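Long-range contact in putative immunoglobulin-blocking virulence protein (Mycoplasma mycoides subsp. capri, PDB 7ADK), which probably binds host immunoglobulin and blocks its action as a virulence factor: residues Arg352-Glu358 against Tyr372-Val376. Residues are numbered along the deposited sequence; the frame is centred on the assembly and turned at random.
Sequences RVFDYDE and YPGWV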
# COMPACT_ATOMS: atom_id res chain seq x y z
N ARG A 352 -22.03 28.79 -11.23
CA ARG A 352 -21.28 28.12 -12.30
C ARG A 352 -21.21 28.98 -13.56
O ARG A 352 -22.21 29.52 -14.01
CB ARG A 352 -21.87 26.75 -12.60
CG ARG A 352 -21.81 25.88 -11.35
CD ARG A 352 -22.25 24.45 -11.60
NE ARG A 352 -21.19 23.65 -12.20
CZ ARG A 352 -20.91 22.40 -11.90
NH1 ARG A 352 -21.70 21.64 -11.20
NH2 ARG A 352 -19.78 21.91 -12.27
N VAL A 353 -20.04 29.05 -14.19
CA VAL A 353 -19.94 29.32 -15.63
C VAL A 353 -20.22 28.00 -16.35
O VAL A 353 -19.94 26.94 -15.81
CB VAL A 353 -18.61 29.99 -15.99
CG1 VAL A 353 -17.41 29.08 -15.91
CG2 VAL A 353 -18.66 30.59 -17.38
N PHE A 354 -20.87 28.05 -17.52
CA PHE A 354 -21.57 26.89 -18.09
C PHE A 354 -22.69 26.38 -17.16
O PHE A 354 -22.77 25.21 -16.80
CB PHE A 354 -20.60 25.81 -18.59
CG PHE A 354 -19.45 26.33 -19.42
CD1 PHE A 354 -19.70 27.13 -20.56
CD2 PHE A 354 -18.13 26.02 -19.08
CE1 PHE A 354 -18.64 27.58 -21.36
CE2 PHE A 354 -17.06 26.47 -19.88
CZ PHE A 354 -17.32 27.24 -21.02
N ASP A 355 -23.55 27.30 -16.73
CA ASP A 355 -24.69 27.10 -15.84
C ASP A 355 -25.77 26.16 -16.40
O ASP A 355 -25.88 25.97 -17.61
CB ASP A 355 -25.34 28.45 -15.55
CG ASP A 355 -25.90 29.13 -16.80
OD1 ASP A 355 -25.10 29.53 -17.68
OD2 ASP A 355 -27.13 29.27 -16.93
N TYR A 356 -26.60 25.59 -15.51
CA TYR A 356 -27.75 24.75 -15.85
C TYR A 356 -28.87 24.86 -14.81
O TYR A 356 -28.63 25.19 -13.66
CB TYR A 356 -27.30 23.30 -16.09
CG TYR A 356 -26.56 22.59 -14.98
CD1 TYR A 356 -27.26 21.87 -14.01
CD2 TYR A 356 -25.15 22.59 -14.96
CE1 TYR A 356 -26.58 21.14 -13.03
CE2 TYR A 356 -24.46 21.84 -14.00
CZ TYR A 356 -25.17 21.10 -13.04
OH TYR A 356 -24.51 20.34 -12.13
N ASP A 357 -30.12 24.63 -15.21
CA ASP A 357 -31.30 24.94 -14.39
C ASP A 357 -31.65 23.89 -13.32
O ASP A 357 -32.44 24.14 -12.42
CB ASP A 357 -32.50 25.16 -15.33
CG ASP A 357 -33.64 25.96 -14.72
OD1 ASP A 357 -34.78 25.84 -15.22
OD2 ASP A 357 -33.42 26.73 -13.77
N GLU A 358 -31.10 22.69 -13.44
CA GLU A 358 -31.25 21.58 -12.48
C GLU A 358 -30.45 21.80 -11.19
O GLU A 358 -29.61 22.69 -11.10
CB GLU A 358 -30.79 20.26 -13.13
CG GLU A 358 -31.55 19.86 -14.40
CD GLU A 358 -30.63 19.25 -15.45
OE1 GLU A 358 -29.99 18.22 -15.20
OE2 GLU A 358 -30.52 19.83 -16.54
N TYR A 372 -21.74 19.72 -19.89
CA TYR A 372 -22.68 20.39 -18.99
C TYR A 372 -24.12 20.32 -19.54
O TYR A 372 -24.32 20.52 -20.74
CB TYR A 372 -22.25 21.85 -18.80
CG TYR A 372 -20.96 22.06 -18.04
CD1 TYR A 372 -19.72 22.06 -18.70
CD2 TYR A 372 -21.01 22.29 -16.65
CE1 TYR A 372 -18.53 22.27 -17.98
CE2 TYR A 372 -19.83 22.52 -15.94
CZ TYR A 372 -18.58 22.50 -16.59
OH TYR A 372 -17.46 22.70 -15.86
N PRO A 373 -25.16 20.08 -18.71
CA PRO A 373 -26.54 20.05 -19.17
C PRO A 373 -26.98 21.33 -19.89
O PRO A 373 -26.86 22.43 -19.36
CB PRO A 373 -27.38 19.79 -17.92
CG PRO A 373 -26.41 19.18 -16.92
CD PRO A 373 -25.07 19.78 -17.30
N GLY A 374 -27.53 21.23 -21.09
CA GLY A 374 -27.93 22.38 -21.90
C GLY A 374 -26.82 23.05 -22.70
O GLY A 374 -27.07 24.05 -23.36
N TRP A 375 -25.62 22.48 -22.71
CA TRP A 375 -24.48 22.91 -23.52
C TRP A 375 -24.06 21.79 -24.46
O TRP A 375 -24.23 20.61 -24.14
CB TRP A 375 -23.32 23.32 -22.61
CG TRP A 375 -23.61 24.51 -21.75
CD1 TRP A 375 -24.34 24.50 -20.62
CD2 TRP A 375 -23.25 25.90 -21.98
NE1 TRP A 375 -24.47 25.78 -20.14
CE2 TRP A 375 -23.82 26.69 -20.94
CE3 TRP A 375 -22.47 26.57 -22.94
CZ2 TRP A 375 -23.64 28.07 -20.87
CZ3 TRP A 375 -22.28 27.96 -22.88
CH2 TRP A 375 -22.86 28.71 -21.85
N VAL A 376 -23.48 22.14 -25.61
CA VAL A 376 -22.90 21.17 -26.54
C VAL A 376 -21.46 21.56 -26.88
O VAL A 376 -21.14 22.73 -27.06
CB VAL A 376 -23.80 20.94 -27.77
CG1 VAL A 376 -24.05 22.20 -28.60
CG2 VAL A 376 -23.25 19.87 -28.70
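CB of F354 lies between the rings of Y372 and W375. It sits over the centre of the Y372 ring, 3.8 Å from the centroid, in a CH-pi contact. The same CB also lies over the W375 five-membered ring. With CG beside the backbone N (chi1 -46°), the phenyl ring turns its edge to the face of the W375 six-membered ring. This T-shaped pair has centroids 5.0 Å apart and planes at 76°. P373 makes a third CH-pi contact: its CD lies over one face of the Y356 ring, 3.7 Å from Y356 CD2.

One hydrogen bond crosses the contact. W375 NE1 donates it to D355 O at 2.9 Å, nearly straight (164°) and in the plane of the indole. This satisfies the indole N-H and, with F354 packed on its face, should limit the ring's rotation. Within residues 372-376, a type II turn from Y372 to W375 is closed by W375 N to Y372 O.

The polar ends are held elsewhere. R352 forms a salt bridge with D532, D355 with R403, and Y372 OH bonds to E478. L401 and Q476 also touch F354 and Y372. F354, Y372 and W375 form an aromatic cluster that packs the loop after helix 339-351 against the turn leading into strand 375-379, which pairs antiparallel with strand 396-403 in a mixed sheet.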